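Local coordinates for GlcNAc Inducible Gene 2, GIG2 (Candida albicans, PDB 6AKZ), which binds iron through a two-histidine, one-aspartate site in a cupin-type fold and is probably an oxygenase of unknown substrate, at residues Val61-Phe66 with Met89-Ile94; Ala147-Met152 with Gly344-Trp349; Thr170-Gly175 with Gln383-Thr388; Leu377-Ile382 with Ser461-Asp466. All blocks are in the same frame, centred on the assembly; numbering follows the deposited sequence.

Contact 1: Val61-Phe66 with Met89-Ile94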
loop_
_atom_site.group_PDB
_atom_site.type_symbol
_atom_site.label_atom_id
_atom_site.label_comp_id
_atom_site.label_asym_id
_atom_site.label_seq_id
_atom_site.Cartn_x
_atom_site.Cartn_y
_atom_site.Cartn_z
ATOM N N VAL A 61 16.323 5.954 5.142
ATOM C CA VAL A 61 15.508 5.188 4.257
ATOM C C VAL A 61 16.394 4.353 3.367
ATOM O O VAL A 61 17.301 4.869 2.730
ATOM C CB VAL A 61 14.661 6.140 3.316
ATOM C CG1 VAL A 61 13.957 5.391 2.228
ATOM C CG2 VAL A 61 13.715 6.922 4.215
ATOM N N PRO A 62 16.137 3.053 3.304
ATOM C CA PRO A 62 16.908 2.214 2.388
ATOM C C PRO A 62 16.899 2.726 0.922
ATOM O O PRO A 62 15.863 3.136 0.370
ATOM C CB PRO A 62 16.223 0.880 2.501
ATOM C CG PRO A 62 15.558 0.889 3.840
ATOM C CD PRO A 62 15.095 2.301 4.018
ATOM N N LYS A 63 18.057 2.710 0.321
ATOM C CA LYS A 63 18.210 3.164 -1.011
ATOM C C LYS A 63 19.227 2.281 -1.722
ATOM O O LYS A 63 20.179 1.865 -1.148
ATOM C CB LYS A 63 18.720 4.607 -0.956
ATOM C CG LYS A 63 18.762 5.332 -2.259
ATOM C CD LYS A 63 18.994 6.827 -2.130
ATOM C CE LYS A 63 20.443 7.235 -2.124
ATOM N NZ LYS A 63 20.500 8.677 -1.798
ATOM N N CYS A 64 19.000 2.011 -2.979
ATOM C CA CYS A 64 19.953 1.282 -3.771
ATOM C C CYS A 64 19.822 1.622 -5.223
ATOM O O CYS A 64 18.885 2.273 -5.594
ATOM C CB CYS A 64 19.859 -0.201 -3.550
ATOM S SG CYS A 64 18.442 -0.987 -4.314
ATOM N N ASP A 65 20.795 1.210 -6.021
ATOM C CA ASP A 65 20.779 1.433 -7.450
ATOM C C ASP A 65 20.180 0.268 -8.220
ATOM O O ASP A 65 20.363 -0.840 -7.845
ATOM C CB ASP A 65 22.146 1.707 -8.034
ATOM C CG ASP A 65 22.060 2.421 -9.372
ATOM O OD1 ASP A 65 22.300 3.627 -9.311
ATOM O OD2 ASP A 65 21.772 1.820 -10.452
ATOM N N PHE A 66 19.486 0.592 -9.304
ATOM C CA PHE A 66 18.856 -0.422 -10.085
ATOM C C PHE A 66 19.893 -1.502 -10.458
ATOM O O PHE A 66 19.582 -2.654 -10.455
ATOM C CB PHE A 66 18.249 0.188 -11.347
ATOM C CG PHE A 66 17.614 -0.804 -12.225
ATOM C CD1 PHE A 66 16.505 -1.433 -11.813
ATOM C CD2 PHE A 66 18.172 -1.165 -13.423
ATOM C CE1 PHE A 66 15.918 -2.368 -12.557
ATOM C CE2 PHE A 66 17.581 -2.126 -14.185
ATOM C CZ PHE A 66 16.445 -2.727 -13.750
ATOM N N MET A 89 13.990 3.224 -1.847
ATOM C CA MET A 89 14.149 4.020 -3.023
ATOM C C MET A 89 15.196 3.341 -3.923
ATOM O O MET A 89 16.296 3.049 -3.481
ATOM C CB MET A 89 14.556 5.446 -2.656
ATOM C CG MET A 89 14.983 6.316 -3.899
ATOM S SD MET A 89 15.577 7.967 -3.392
ATOM C CE MET A 89 14.106 8.698 -2.829
ATOM N N ILE A 90 14.809 3.020 -5.126
ATOM C CA ILE A 90 15.698 2.402 -6.133
ATOM C C ILE A 90 16.031 3.438 -7.144
ATOM O O ILE A 90 15.142 3.974 -7.876
ATOM C CB ILE A 90 14.994 1.224 -6.785
ATOM C CG1 ILE A 90 14.479 0.219 -5.752
ATOM C CG2 ILE A 90 15.910 0.576 -7.829
ATOM C CD1 ILE A 90 13.595 -0.849 -6.347
ATOM N N GLU A 91 17.282 3.784 -7.244
ATOM C CA GLU A 91 17.712 4.854 -8.164
ATOM C C GLU A 91 18.002 4.383 -9.589
ATOM O O GLU A 91 18.352 3.259 -9.777
ATOM C CB GLU A 91 18.926 5.552 -7.584
ATOM C CG GLU A 91 18.525 6.350 -6.373
ATOM C CD GLU A 91 19.501 7.459 -6.014
ATOM O OE1 GLU A 91 20.542 7.026 -5.477
ATOM O OE2 GLU A 91 19.195 8.707 -6.213
ATOM N N ASN A 92 17.723 5.214 -10.597
ATOM C CA ASN A 92 18.184 4.987 -11.934
ATOM C C ASN A 92 17.487 3.790 -12.600
ATOM O O ASN A 92 18.069 3.016 -13.353
ATOM C CB ASN A 92 19.736 4.827 -11.981
ATOM C CG ASN A 92 20.508 6.074 -11.507
ATOM O OD1 ASN A 92 20.260 7.190 -11.924
ATOM N ND2 ASN A 92 21.508 5.857 -10.733
ATOM N N VAL A 93 16.226 3.606 -12.280
ATOM C CA VAL A 93 15.404 2.583 -12.931
ATOM C C VAL A 93 15.120 2.982 -14.384
ATOM O O VAL A 93 15.111 2.131 -15.261
ATOM C CB VAL A 93 14.072 2.446 -12.216
ATOM C CG1 VAL A 93 13.241 1.358 -12.946
ATOM C CG2 VAL A 93 14.358 2.104 -10.730
ATOM N N ILE A 94 14.876 4.256 -14.625
ATOM C CA ILE A 94 14.548 4.760 -15.966
ATOM C C ILE A 94 15.465 5.933 -16.280
ATOM O O ILE A 94 15.668 6.798 -15.432
ATOM C CB ILE A 94 13.093 5.240 -16.059
ATOM C CG1 ILE A 94 12.080 4.187 -15.610
ATOM C CG2 ILE A 94 12.743 5.720 -17.485
ATOM C CD1 ILE A 94 12.053 2.975 -16.430
HETATM O O HOH W 1 19.182 10.462 -3.213
HETATM O O HOH W 2 22.284 8.678 -4.415
#
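Strand 63-65 and the 89-91 part of strand 87-91 run in the same direction, their axes 25° apart, as a parallel ladder pairing Lys63 with Met89, Cys64 with Ile90 and Asp65 with Glu91. Four backbone bonds alternate along it: Met89 N to Pro62 O (2.9 Å), Cys64 N to Met89 O (2.9 Å), Glu91 N to Cys64 O (2.8 Å) and Phe66 N to Glu91 O (2.9 Å). On the face of Lys63, Asp65, Met89 and Glu91, the lysine chain lies alongside Met89, its CD against SD, and bends at chi3 (89°), which carries CE to Glu91 OE1. Lys63 NZ stays 4.0 Å from Glu91 OE1, beyond a salt bridge, and two waters join amine to carboxylate, each through one weak link. Where the strand ends, Asn92 ND2 reaches Asp65 OD1 on its syn side at 2.8 Å, 20° out of the carboxylate plane; the amide suits a carboxylate whose OD2 already accepts from Ile67 N. On the face of Cys64 and Ile90, SG nears CG1; past the strand end Phe66 CB meets Ile90 CG2 and its ring touches Val93 CG2 through CD1. Strand 63-65, helix 76-85 and strand 87-91 form a beta-alpha-beta unit at one border of the main sheet. Helix 76-85 packs on Cys64 through Val78, helix 143-153 meets Phe66 and Ile90 through Ile148, and strand 346-350 pairs with the far side of strand 87-91.

Contact 2: Ala147-Met152 with Gly344-Trp349; sequences AIFKAM and GSFVFW
An aromatic cluster of Phe149, Phe346 and Phe348 fastens helix 143-153 to strand 346-350, with Ile148 and Met152 completing the contact from the helix. Phe348 drives its edge into the face of Phe149 in a T-shaped pair, centroids 5.0 Å apart and planes at 79°, with Phe348 CZ over the centre of the Phe149 ring. Phe149 in turn presents its own edge, offset, to the face of Phe346, with 5.5 Å between centroids. The two strand phenylalanines are two residues apart and so project from the same side of the main sheet of this cupin-type fold, whereas Val347 and Trp349 point to the other side, where Trp349 meets the iron ligand His355. Met152 takes the face of Phe348 opposite Phe346: its CG makes a CH-pi contact 3.8 Å from the Phe348 ring centroid, the bend at chi2 brings SD obliquely beside that ring as a Met-aromatic contact, and the bend at chi3 then places CE. In Ile148, chi1 of 65° with CD1 extended beyond it (chi2 178°) carries that methyl to both strand rings, 3.5 Å from Phe346 CG and 3.8 Å from Phe348 CE2. Tyr372 also meets the Phe149 ring, and Leu256 touches Met152 and Phe348.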
loop_
_atom_site.group_PDB
_atom_site.type_symbol
_atom_site.label_atom_id
_atom_site.label_comp_id
_atom_site.label_asym_id
_atom_site.label_seq_id
_atom_site.Cartn_x
_atom_site.Cartn_y
_atom_site.Cartn_z
ATOM N N ALA A 147 11.098 -5.629 -13.739
ATOM C CA ALA A 147 12.205 -6.189 -12.973
ATOM C C ALA A 147 12.118 -5.821 -11.505
ATOM O O ALA A 147 12.254 -6.689 -10.624
ATOM C CB ALA A 147 13.560 -5.768 -13.549
ATOM N N ILE A 148 11.891 -4.560 -11.200
ATOM C CA ILE A 148 11.853 -4.177 -9.780
ATOM C C ILE A 148 10.648 -4.743 -9.080
ATOM O O ILE A 148 10.741 -5.132 -7.926
ATOM C CB ILE A 148 11.966 -2.658 -9.490
ATOM C CG1 ILE A 148 10.772 -1.916 -10.027
ATOM C CG2 ILE A 148 13.294 -2.114 -10.077
ATOM C CD1 ILE A 148 10.802 -0.415 -9.735
ATOM N N PHE A 149 9.523 -4.854 -9.755
ATOM C CA PHE A 149 8.381 -5.549 -9.144
ATOM C C PHE A 149 8.670 -7.027 -8.898
ATOM O O PHE A 149 8.267 -7.549 -7.864
ATOM C CB PHE A 149 7.115 -5.298 -9.961
ATOM C CG PHE A 149 6.498 -3.968 -9.662
ATOM C CD1 PHE A 149 6.930 -2.821 -10.301
ATOM C CD2 PHE A 149 5.531 -3.855 -8.660
ATOM C CE1 PHE A 149 6.382 -1.553 -9.996
ATOM C CE2 PHE A 149 4.940 -2.598 -8.349
ATOM C CZ PHE A 149 5.381 -1.449 -8.990
ATOM N N LYS A 150 9.365 -7.699 -9.825
ATOM C CA LYS A 150 9.747 -9.083 -9.615
ATOM C C LYS A 150 10.610 -9.173 -8.370
ATOM O O LYS A 150 10.402 -10.025 -7.522
ATOM C CB LYS A 150 10.511 -9.686 -10.791
ATOM C CG LYS A 150 9.711 -10.032 -12.005
ATOM C CD LYS A 150 10.654 -10.518 -13.124
ATOM C CE LYS A 150 10.204 -10.180 -14.561
ATOM N NZ LYS A 150 11.191 -9.324 -15.330
ATOM N N ALA A 151 11.541 -8.257 -8.207
ATOM C CA ALA A 151 12.480 -8.318 -7.068
ATOM C C ALA A 151 11.727 -8.062 -5.738
ATOM O O ALA A 151 11.909 -8.765 -4.766
ATOM C CB ALA A 151 13.556 -7.302 -7.243
ATOM N N MET A 152 10.813 -7.086 -5.744
ATOM C CA MET A 152 9.970 -6.838 -4.550
ATOM C C MET A 152 9.119 -7.991 -4.163
ATOM O O MET A 152 8.977 -8.270 -2.971
ATOM C CB MET A 152 9.115 -5.576 -4.675
ATOM C CG MET A 152 9.969 -4.258 -4.883
ATOM S SD MET A 152 11.406 -4.028 -3.892
ATOM C CE MET A 152 10.655 -3.600 -2.317
ATOM N N GLY A 344 13.347 9.141 -12.558
ATOM C CA GLY A 344 13.621 7.754 -12.858
ATOM C C GLY A 344 13.973 6.850 -11.715
ATOM O O GLY A 344 14.261 5.647 -11.979
ATOM N N SER A 345 13.879 7.358 -10.481
ATOM C CA SER A 345 13.868 6.525 -9.290
ATOM C C SER A 345 12.452 6.046 -9.034
ATOM O O SER A 345 11.488 6.638 -9.466
ATOM C CB SER A 345 14.304 7.284 -8.035
ATOM O OG SER A 345 15.659 7.660 -8.216
ATOM N N PHE A 346 12.374 4.916 -8.356
ATOM C CA PHE A 346 11.110 4.316 -7.940
ATOM C C PHE A 346 11.131 4.233 -6.436
ATOM O O PHE A 346 12.131 3.758 -5.876
ATOM C CB PHE A 346 10.849 2.988 -8.603
ATOM C CG PHE A 346 9.419 2.637 -8.688
ATOM C CD1 PHE A 346 8.758 2.107 -7.581
ATOM C CD2 PHE A 346 8.676 2.911 -9.809
ATOM C CE1 PHE A 346 7.436 1.854 -7.634
ATOM C CE2 PHE A 346 7.335 2.630 -9.857
ATOM C CZ PHE A 346 6.712 2.135 -8.791
ATOM N N VAL A 347 10.012 4.618 -5.789
ATOM C CA VAL A 347 9.895 4.574 -4.363
ATOM C C VAL A 347 8.756 3.593 -4.005
ATOM O O VAL A 347 7.629 3.764 -4.474
ATOM C CB VAL A 347 9.696 5.948 -3.724
ATOM C CG1 VAL A 347 9.239 5.869 -2.271
ATOM C CG2 VAL A 347 10.959 6.796 -3.892
ATOM N N PHE A 348 9.060 2.667 -3.123
ATOM C CA PHE A 348 8.092 1.664 -2.581
ATOM C C PHE A 348 7.912 1.865 -1.081
ATOM O O PHE A 348 8.875 2.116 -0.347
ATOM C CB PHE A 348 8.623 0.249 -2.738
ATOM C CG PHE A 348 8.564 -0.302 -4.102
ATOM C CD1 PHE A 348 7.343 -0.635 -4.649
ATOM C CD2 PHE A 348 9.741 -0.535 -4.840
ATOM C CE1 PHE A 348 7.216 -1.173 -5.937
ATOM C CE2 PHE A 348 9.615 -1.061 -6.145
ATOM C CZ PHE A 348 8.367 -1.374 -6.674
ATOM N N TRP A 349 6.698 1.693 -0.586
ATOM C CA TRP A 349 6.516 1.513 0.799
ATOM C C TRP A 349 5.449 0.428 1.066
ATOM O O TRP A 349 4.437 0.246 0.357
ATOM C CB TRP A 349 6.236 2.781 1.588
ATOM C CG TRP A 349 4.975 3.530 1.234
ATOM C CD1 TRP A 349 3.824 3.527 1.943
ATOM C CD2 TRP A 349 4.749 4.365 0.090
ATOM N NE1 TRP A 349 2.824 4.333 1.298
ATOM C CE2 TRP A 349 3.421 4.914 0.210
ATOM C CE3 TRP A 349 5.549 4.770 -0.992
ATOM C CZ2 TRP A 349 2.896 5.822 -0.715
ATOM C CZ3 TRP A 349 4.989 5.648 -1.961
ATOM C CH2 TRP A 349 3.702 6.153 -1.817
#

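Contact 3: Thr170-Gly175 with Gln383-Thr388; sequences TQLVYG and QTLLDT
With chi1 at -73°, Thr388 turns OG1 back beside its own backbone N and its methyl CG2 away from it, which lays the hydroxyl against the Val173 carbonyl; Thr384, one turn earlier, has nearly the same torsion (-68°) and brings CG2 to the same carbonyl. The two threonines thus lie on one face of helix 382-394, which in this cupin-clan protein packs against the extended chain following strand 170-171. Thr388 OG1 donates to Val173 O at 2.7 Å, approaching 21° out of the carbonyl plane. Threonine fits because its methyl branch adds apolar contact beside that bond. Leu172 and Leu385 cross at about a right angle and meet through methyl groups, CD2 to CD1 at 4.0 Å; Leu385 goes on to touch Ala454 and Leu458 of helix 445-460. Tyr174 offers the rim of its ring, CD1, to Thr384 CG2 at 4.2 Å, while its hydroxyl is bound to Asp400 outside the contact. The Tyr174 side chain lies about 11 Å from the bound iron, so it is not a ligand. A water completes the link, accepting from Gly175 N at 2.8 Å and donating to Thr388 OG1 at 2.7 Å, so that this hydroxyl both gives and receives a bond.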
loop_
_atom_site.group_PDB
_atom_site.type_symbol
_atom_site.label_atom_id
_atom_site.label_comp_id
_atom_site.label_asym_id
_atom_site.label_seq_id
_atom_site.Cartn_x
_atom_site.Cartn_y
_atom_site.Cartn_z
ATOM N N THR A 170 3.055 -12.899 -10.295
ATOM C CA THR A 170 2.329 -12.171 -11.261
ATOM C C THR A 170 1.958 -10.801 -10.702
ATOM O O THR A 170 1.297 -10.706 -9.633
ATOM C CB THR A 170 1.100 -12.916 -11.654
ATOM O OG1 THR A 170 1.506 -14.096 -12.387
ATOM C CG2 THR A 170 0.189 -12.061 -12.532
ATOM N N GLN A 171 2.302 -9.757 -11.477
ATOM C CA GLN A 171 1.888 -8.385 -11.187
ATOM C C GLN A 171 0.637 -8.045 -11.962
ATOM O O GLN A 171 0.620 -8.201 -13.148
ATOM C CB GLN A 171 3.016 -7.436 -11.580
ATOM C CG GLN A 171 2.729 -5.971 -11.570
ATOM C CD GLN A 171 2.425 -5.375 -10.205
ATOM O OE1 GLN A 171 2.522 -6.026 -9.139
ATOM N NE2 GLN A 171 2.177 -4.094 -10.220
ATOM N N LEU A 172 -0.369 -7.561 -11.301
ATOM C CA LEU A 172 -1.574 -6.982 -11.951
ATOM C C LEU A 172 -1.465 -5.458 -11.913
ATOM O O LEU A 172 -0.872 -4.860 -11.015
ATOM C CB LEU A 172 -2.847 -7.369 -11.207
ATOM C CG LEU A 172 -3.093 -8.866 -11.125
ATOM C CD1 LEU A 172 -4.429 -9.125 -10.500
ATOM C CD2 LEU A 172 -2.917 -9.578 -12.463
ATOM N N VAL A 173 -2.143 -4.827 -12.853
ATOM C CA VAL A 173 -2.307 -3.412 -12.841
ATOM C C VAL A 173 -3.585 -2.993 -12.117
ATOM O O VAL A 173 -4.749 -3.303 -12.548
ATOM C CB VAL A 173 -2.283 -2.805 -14.248
ATOM C CG1 VAL A 173 -2.642 -1.287 -14.250
ATOM C CG2 VAL A 173 -0.928 -3.061 -14.936
ATOM N N TYR A 174 -3.351 -2.205 -11.069
ATOM C CA TYR A 174 -4.393 -1.381 -10.465
ATOM C C TYR A 174 -4.198 0.013 -11.070
ATOM O O TYR A 174 -3.173 0.622 -10.865
ATOM C CB TYR A 174 -4.282 -1.387 -8.961
ATOM C CG TYR A 174 -5.156 -0.385 -8.292
ATOM C CD1 TYR A 174 -6.542 -0.574 -8.221
ATOM C CD2 TYR A 174 -4.618 0.754 -7.738
ATOM C CE1 TYR A 174 -7.370 0.346 -7.571
ATOM C CE2 TYR A 174 -5.448 1.700 -7.087
ATOM C CZ TYR A 174 -6.803 1.493 -7.007
ATOM O OH TYR A 174 -7.596 2.427 -6.378
ATOM N N GLY A 175 -5.208 0.503 -11.804
ATOM C CA GLY A 175 -5.092 1.838 -12.429
ATOM C C GLY A 175 -5.027 2.916 -11.392
ATOM O O GLY A 175 -5.858 2.980 -10.479
ATOM N N GLN A 383 -11.437 -9.108 -8.764
ATOM C CA GLN A 383 -12.340 -7.995 -9.198
ATOM C C GLN A 383 -11.573 -6.846 -9.821
ATOM O O GLN A 383 -12.011 -6.241 -10.767
ATOM C CB GLN A 383 -13.153 -7.488 -8.013
ATOM C CG GLN A 383 -14.184 -8.481 -7.570
ATOM C CD GLN A 383 -15.379 -8.642 -8.508
ATOM O OE1 GLN A 383 -15.472 -8.035 -9.606
ATOM N NE2 GLN A 383 -16.321 -9.479 -8.073
ATOM N N THR A 384 -10.386 -6.604 -9.321
ATOM C CA THR A 384 -9.505 -5.617 -9.869
ATOM C C THR A 384 -9.082 -5.987 -11.291
ATOM O O THR A 384 -9.147 -5.132 -12.152
ATOM C CB THR A 384 -8.242 -5.380 -8.971
ATOM O OG1 THR A 384 -8.704 -4.770 -7.771
ATOM C CG2 THR A 384 -7.208 -4.509 -9.638
ATOM N N LEU A 385 -8.748 -7.245 -11.512
ATOM C CA LEU A 385 -8.291 -7.719 -12.798
ATOM C C LEU A 385 -9.478 -7.385 -13.816
ATOM O O LEU A 385 -9.238 -6.916 -14.898
ATOM C CB LEU A 385 -8.105 -9.211 -12.728
ATOM C CG LEU A 385 -7.690 -9.928 -13.999
ATOM C CD1 LEU A 385 -6.379 -9.475 -14.507
ATOM C CD2 LEU A 385 -7.722 -11.426 -13.686
ATOM N N LEU A 386 -10.698 -7.658 -13.395
ATOM C CA LEU A 386 -11.888 -7.476 -14.264
ATOM C C LEU A 386 -12.158 -6.013 -14.499
ATOM O O LEU A 386 -12.579 -5.649 -15.599
ATOM C CB LEU A 386 -13.135 -8.152 -13.656
ATOM C CG LEU A 386 -13.056 -9.688 -13.550
ATOM C CD1 LEU A 386 -14.339 -10.281 -13.004
ATOM C CD2 LEU A 386 -12.740 -10.342 -14.876
ATOM N N ASP A 387 -11.975 -5.173 -13.477
ATOM C CA ASP A 387 -12.164 -3.755 -13.650
ATOM C C ASP A 387 -11.146 -3.118 -14.566
ATOM O O ASP A 387 -11.505 -2.283 -15.430
ATOM C CB ASP A 387 -12.250 -3.074 -12.306
ATOM C CG ASP A 387 -12.695 -1.653 -12.429
ATOM O OD1 ASP A 387 -13.782 -1.382 -13.023
ATOM O OD2 ASP A 387 -11.937 -0.797 -12.004
ATOM N N THR A 388 -9.904 -3.520 -14.423
ATOM C CA THR A 388 -8.838 -3.041 -15.288
ATOM C C THR A 388 -9.087 -3.388 -16.752
ATOM O O THR A 388 -8.926 -2.591 -17.622
ATOM C CB THR A 388 -7.481 -3.598 -14.799
ATOM O OG1 THR A 388 -7.155 -2.912 -13.618
ATOM C CG2 THR A 388 -6.424 -3.399 -15.759
HETATM O O HOH W 3 -7.762 -0.679 -12.150
#

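Contact 4: Leu377-Ile382 with Ser461-Asp466; sequences LSITNI and SGFNVD
Apolar contact with an aromatic ring dominates here, as Phe463 presses on Ile382 and Ile379. Ile382 places its CG2 branch over one face of the ring in a CH-pi contact, 3.8 Å from the centroid of the Phe463 ring and 19° off the ring normal. Ile379 comes at the edge instead, its CD1 reaching Phe463 CZ at 3.5 Å near the ring plane. Phe463 reaches in because its CG stands opposite its backbone N (chi1 179°), sending the ring across to the turn. Aliphatic packing adds Val465, whose CG2 branch, anti to N, lies 3.7 Å from Ile379 O and approaches Ile379 CG1 and Thr380 CG2; a branched side chain suits this partly exposed position beside the turn. Two polar bonds lie within the segments: Asn381 N to Ser378 O at 2.9 Å, closing the turn before helix 382-394, and Asp466 N to Asn464 OD1 at 3.2 Å, a capping bond at the start of helix 466-474. Asn381 ND2 bonds outside them to Phe253 O and Pro376 O. The side chains that meet are apolar, with the Ile379 carbonyl oxygen at the margin of the Phe463 ring and Val465, and the hold probably rests on close fit and partial withdrawal from water.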
loop_
_atom_site.group_PDB
_atom_site.type_symbol
_atom_site.label_atom_id
_atom_site.label_comp_id
_atom_site.label_asym_id
_atom_site.label_seq_id
_atom_site.Cartn_x
_atom_site.Cartn_y
_atom_site.Cartn_z
ATOM N N LEU A 377 -1.518 -11.146 -8.231
ATOM C CA LEU A 377 -2.602 -11.989 -8.631
ATOM C C LEU A 377 -3.055 -12.780 -7.406
ATOM O O LEU A 377 -2.310 -13.572 -6.849
ATOM C CB LEU A 377 -2.246 -12.899 -9.814
ATOM C CG LEU A 377 -3.340 -13.952 -10.183
ATOM C CD1 LEU A 377 -4.574 -13.219 -10.675
ATOM C CD2 LEU A 377 -2.727 -14.785 -11.325
ATOM N N SER A 378 -4.219 -12.487 -6.952
ATOM C CA SER A 378 -4.729 -13.087 -5.681
ATOM C C SER A 378 -6.182 -13.037 -5.621
ATOM O O SER A 378 -6.857 -12.297 -6.363
ATOM C CB SER A 378 -4.088 -12.392 -4.421
ATOM O OG SER A 378 -4.678 -11.122 -4.238
ATOM N N ILE A 379 -6.743 -13.832 -4.741
ATOM C CA ILE A 379 -8.239 -13.984 -4.736
ATOM C C ILE A 379 -9.029 -12.674 -4.551
ATOM O O ILE A 379 -10.061 -12.458 -5.232
ATOM C CB ILE A 379 -8.666 -15.096 -3.783
ATOM C CG1 ILE A 379 -10.080 -15.545 -4.069
ATOM C CG2 ILE A 379 -8.532 -14.742 -2.321
ATOM C CD1 ILE A 379 -10.197 -16.262 -5.395
ATOM N N THR A 380 -8.515 -11.751 -3.747
ATOM C CA THR A 380 -9.242 -10.464 -3.508
ATOM C C THR A 380 -8.925 -9.444 -4.621
ATOM O O THR A 380 -9.391 -8.335 -4.502
ATOM C CB THR A 380 -9.006 -9.868 -2.106
ATOM O OG1 THR A 380 -7.611 -9.524 -1.921
ATOM C CG2 THR A 380 -9.411 -10.851 -0.975
ATOM N N ASN A 381 -8.053 -9.803 -5.585
ATOM C CA ASN A 381 -7.682 -8.982 -6.713
ATOM C C ASN A 381 -8.334 -9.424 -8.031
ATOM O O ASN A 381 -8.085 -8.830 -9.071
ATOM C CB ASN A 381 -6.171 -8.867 -6.848
ATOM C CG ASN A 381 -5.623 -7.788 -5.936
ATOM O OD1 ASN A 381 -6.371 -6.826 -5.634
ATOM N ND2 ASN A 381 -4.422 -7.960 -5.386
ATOM N N ILE A 382 -9.138 -10.465 -8.000
ATOM C CA ILE A 382 -9.807 -10.871 -9.258
ATOM C C ILE A 382 -10.786 -9.773 -9.707
ATOM O O ILE A 382 -10.900 -9.463 -10.923
ATOM C CB ILE A 382 -10.472 -12.237 -9.109
ATOM C CG1 ILE A 382 -9.435 -13.311 -8.772
ATOM C CG2 ILE A 382 -11.244 -12.552 -10.367
ATOM C CD1 ILE A 382 -8.376 -13.549 -9.813
ATOM N N SER A 461 -16.717 -13.291 -17.115
ATOM C CA SER A 461 -16.862 -11.859 -16.941
ATOM C C SER A 461 -17.406 -11.446 -15.557
ATOM O O SER A 461 -17.720 -10.273 -15.328
ATOM C CB SER A 461 -17.726 -11.258 -18.087
ATOM N N GLY A 462 -17.489 -12.380 -14.618
ATOM C CA GLY A 462 -17.940 -12.064 -13.276
ATOM C C GLY A 462 -17.186 -12.967 -12.297
ATOM O O GLY A 462 -16.527 -13.924 -12.686
ATOM N N PHE A 463 -17.316 -12.638 -11.027
ATOM C CA PHE A 463 -16.614 -13.325 -9.938
ATOM C C PHE A 463 -17.338 -13.001 -8.633
ATOM O O PHE A 463 -17.853 -11.900 -8.478
ATOM C CB PHE A 463 -15.214 -12.755 -9.854
ATOM C CG PHE A 463 -14.394 -13.359 -8.761
ATOM C CD1 PHE A 463 -14.071 -14.721 -8.810
ATOM C CD2 PHE A 463 -13.933 -12.585 -7.696
ATOM C CE1 PHE A 463 -13.323 -15.287 -7.796
ATOM C CE2 PHE A 463 -13.200 -13.155 -6.678
ATOM C CZ PHE A 463 -12.912 -14.506 -6.722
ATOM N N ASN A 464 -17.353 -13.940 -7.710
ATOM C CA ASN A 464 -17.796 -13.678 -6.385
ATOM C C ASN A 464 -16.793 -14.171 -5.355
ATOM O O ASN A 464 -16.530 -15.358 -5.239
ATOM C CB ASN A 464 -19.135 -14.334 -6.121
ATOM C CG ASN A 464 -19.842 -13.687 -4.967
ATOM O OD1 ASN A 464 -19.344 -13.682 -3.848
ATOM N ND2 ASN A 464 -20.976 -13.077 -5.246
ATOM N N VAL A 465 -16.276 -13.230 -4.579
ATOM C CA VAL A 465 -15.163 -13.516 -3.683
ATOM C C VAL A 465 -15.567 -14.269 -2.416
ATOM O O VAL A 465 -14.767 -15.063 -1.905
ATOM C CB VAL A 465 -14.402 -12.221 -3.307
ATOM C CG1 VAL A 465 -15.165 -11.400 -2.235
ATOM C CG2 VAL A 465 -12.954 -12.534 -2.895
ATOM N N ASP A 466 -16.800 -14.043 -1.932
ATOM C CA ASP A 466 -17.219 -14.439 -0.564
ATOM C C ASP A 466 -16.990 -15.885 -0.175
ATOM O O ASP A 466 -16.627 -16.168 0.958
ATOM C CB ASP A 466 -18.714 -14.149 -0.361
ATOM C CG ASP A 466 -19.036 -12.672 -0.457
ATOM O OD1 ASP A 466 -18.232 -11.859 0.042
ATOM O OD2 ASP A 466 -20.095 -12.325 -1.042
#

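How the contacts relate
Contacts 1 and 2 share the main sheet: strands 87-91 and 346-350 are neighbours, probably bonded by Ile90 N to Phe346 O at 2.9 Å, and their centres are about 8 Å apart. Contacts 3 and 4 form a second pair, about 10 Å between centres, joined where Thr170 O probably accepts from Leu377 N (3.2 Å) and continuous through helix 382-394. Between the pairs, Gln171 NE2 packs on Phe149 CE2 at 3.7 Å. The iron, held by His192, Asp194 and His355, is nearest to the middle two: about 13 Å from the Phe348 side chain in contact 2 and about 11 Å from that of Tyr174 in contact 3. Contacts 1 and 4 lie away from it, their centres about 33 Å apart.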